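Local coordinates for protein TcpB (Brucella melitensis, PDB 4LQC) that is a bacterial TIR-domain protein, related to the Toll/interleukin-1 receptor domains of innate immune signalling, at residues G46-L49 against R50-I53. The protein carries 2 engineered substitutions. Sequence-based numbering, arbitrary orientation.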
ATOM      1  N   GLY B  46     -18.469  11.780  10.596  1.00 46.94           N
ATOM      2  CA  GLY B  46     -19.731  12.490  10.610  1.00 47.02           C
ATOM      3  C   GLY B  46     -20.158  13.068   9.269  1.00 53.16           C
ATOM      4  O   GLY B  46     -21.354  13.282   9.043  1.00 56.30           O
ATOM      5  N   ASP B  47     -19.206  13.325   8.372  1.00 49.66           N
ATOM      6  CA  ASP B  47     -19.545  13.892   7.062  1.00 43.57           C
ATOM      7  C   ASP B  47     -20.365  12.921   6.218  1.00 46.24           C
ATOM      8  O   ASP B  47     -20.526  11.738   6.568  1.00 46.41           O
ATOM      9  CB  ASP B  47     -18.278  14.277   6.288  1.00 42.38           C
ATOM     10  CG  ASP B  47     -17.572  15.457   6.885  1.00 48.30           C
ATOM     11  OD1 ASP B  47     -18.266  16.302   7.484  1.00 54.68           O
ATOM     12  OD2 ASP B  47     -16.330  15.555   6.753  1.00 50.13           O
ATOM     13  N   SER B  48     -20.878  13.420   5.099  1.00 38.27           N
ATOM     14  CA  SER B  48     -21.503  12.549   4.121  1.00 39.95           C
ATOM     15  C   SER B  48     -20.592  12.411   2.901  1.00 43.91           C
ATOM     16  O   SER B  48     -20.355  13.381   2.173  1.00 42.59           O
ATOM     17  CB  SER B  48     -22.875  13.077   3.717  1.00 45.29           C
ATOM     18  OG  SER B  48     -23.461  12.259   2.716  1.00 44.60           O
ATOM     19  N   LEU B  49     -20.070  11.203   2.692  1.00 39.20           N
ATOM     20  CA  LEU B  49     -19.199  10.926   1.558  1.00 38.99           C
ATOM     21  C   LEU B  49     -19.906  11.222   0.237  1.00 37.50           C
ATOM     22  O   LEU B  49     -19.346  11.865  -0.654  1.00 38.24           O
ATOM     23  CB  LEU B  49     -18.744   9.458   1.589  1.00 34.28           C
ATOM     24  CG  LEU B  49     -17.820   8.993   0.460  1.00 33.16           C
ATOM     25  CD1 LEU B  49     -16.506   9.821   0.413  1.00 33.32           C
ATOM     26  CD2 LEU B  49     -17.512   7.526   0.621  1.00 32.73           C
ATOM     27  N   ARG B  50     -21.142  10.749   0.130  1.00 36.44           N
ATOM     28  CA  ARG B  50     -21.931  10.865  -1.090  1.00 38.72           C
ATOM     29  C   ARG B  50     -22.149  12.318  -1.434  1.00 40.69           C
ATOM     30  O   ARG B  50     -21.985  12.724  -2.590  1.00 42.55           O
ATOM     31  CB  ARG B  50     -23.288  10.176  -0.891  1.00 42.74           C
ATOM     32  CG  ARG B  50     -24.255  10.263  -2.067  1.00 46.79           C
ATOM     33  CD  ARG B  50     -25.559   9.511  -1.747  1.00 41.09           C
ATOM     34  NE  ARG B  50     -26.089   9.906  -0.441  1.00 47.96           N
ATOM     35  CZ  ARG B  50     -26.877  10.966  -0.230  1.00 51.74           C
ATOM     36  NH1 ARG B  50     -27.235  11.751  -1.243  1.00 47.62           N
ATOM     37  NH2 ARG B  50     -27.302  11.250   1.002  1.00 46.98           N
ATOM     38  N   ARG B  51     -22.513  13.101  -0.420  1.00 39.38           N
ATOM     39  CA  ARG B  51     -22.785  14.519  -0.604  1.00 42.09           C
ATOM     40  C   ARG B  51     -21.512  15.291  -0.896  1.00 40.21           C
ATOM     41  O   ARG B  51     -21.507  16.210  -1.716  1.00 40.57           O
ATOM     42  CB  ARG B  51     -23.499  15.089   0.624  1.00 42.94           C
ATOM     43  CG  ARG B  51     -24.950  14.664   0.704  1.00 50.08           C
ATOM     44  CD  ARG B  51     -25.669  15.308   1.876  1.00 54.33           C
ATOM     45  NE  ARG B  51     -25.619  16.763   1.797  1.00 58.45           N
ATOM     46  CZ  ARG B  51     -26.465  17.505   1.088  1.00 57.67           C
ATOM     47  NH1 ARG B  51     -27.439  16.929   0.391  1.00 54.30           N
ATOM     48  NH2 ARG B  51     -26.335  18.827   1.078  1.00 62.71           N
ATOM     49  N   LYS B  52     -20.427  14.918  -0.227  1.00 41.55           N
ATOM     50  CA  LYS B  52     -19.136  15.546  -0.489  1.00 40.50           C
ATOM     51  C   LYS B  52     -18.658  15.257  -1.916  1.00 40.38           C
ATOM     52  O   LYS B  52     -18.138  16.144  -2.596  1.00 39.91           O
ATOM     53  CB  LYS B  52     -18.103  15.069   0.533  1.00 40.96           C
ATOM     54  CG  LYS B  52     -18.122  15.829   1.848  1.00 42.93           C
ATOM     55  CD  LYS B  52     -17.200  17.060   1.781  1.00 46.87           C
ATOM     56  CE  LYS B  52     -17.007  17.677   3.156  1.00 48.01           C
ATOM     57  NZ  LYS B  52     -15.683  18.376   3.270  1.00 53.87           N
ATOM     58  N   ILE B  53     -18.822  14.011  -2.360  1.00 38.34           N
ATOM     59  CA  ILE B  53     -18.523  13.642  -3.741  1.00 35.99           C
ATOM     60  C   ILE B  53     -19.403  14.416  -4.742  1.00 38.78           C
ATOM     61  O   ILE B  53     -18.900  14.969  -5.731  1.00 36.62           O
ATOM     62  CB  ILE B  53     -18.715  12.143  -3.958  1.00 39.36           C
ATOM     63  CG1 ILE B  53     -17.616  11.353  -3.239  1.00 42.08           C
ATOM     64  CG2 ILE B  53     -18.715  11.814  -5.445  1.00 40.03           C
ATOM     65  CD1 ILE B  53     -16.221  11.722  -3.659  1.00 39.80           C
TER
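Ser-48 and Lys-52 are joined by a backbone hydrogen bond in the first turn of helix 49-57: Lys-52 N donates to Ser-48 O at 2.9 Å. One residue on, Ile-53 N donates to Leu-49 O at 2.8 Å, with an N-H...O angle of 165°. Ser-48 is the N-cap. With chi1 at 177°, Ser-48 turns OG away from its own N and toward the first turn, and there OG accepts a weak bond of 3.4 Å from Arg-51 N. Next to it, Arg-50 N is taken by the carboxylate of Glu-80 from helix 78-83. Two amides of the first turn are thus served by side chains.

The Ser-48 hydroxymethyl group also lies against the aliphatic part of Arg-51, with Ser-48 OG 3.5 Å from Arg-51 CG. Lys-52 bends at chi2 (-89°), and its CG passes 3.3 Å from Ser-48 O. Lys-52 NZ stays 4.5 Å from Asp-47 OD2, beyond a salt bridge. Lys-52 NZ instead donates to the carbonyls of Ala-40 and Thr-42, while Asp-47 OD2 accepts from Lys-44 N.

On the buried side, Leu-49 and Ile-53 run side by side, Leu-49 CD1 4.1 Å from Ile-53 CG1. Leu-49 also packs on Trp-76 and Leu-81, and Ile-53 on Leu-84. The arrangement is a serine N-cap at the start of a helix. The helix follows strand 36-43, an outermost strand of the parallel sheet within this chain, in the flavodoxin-like alpha/beta fold of TIR domains.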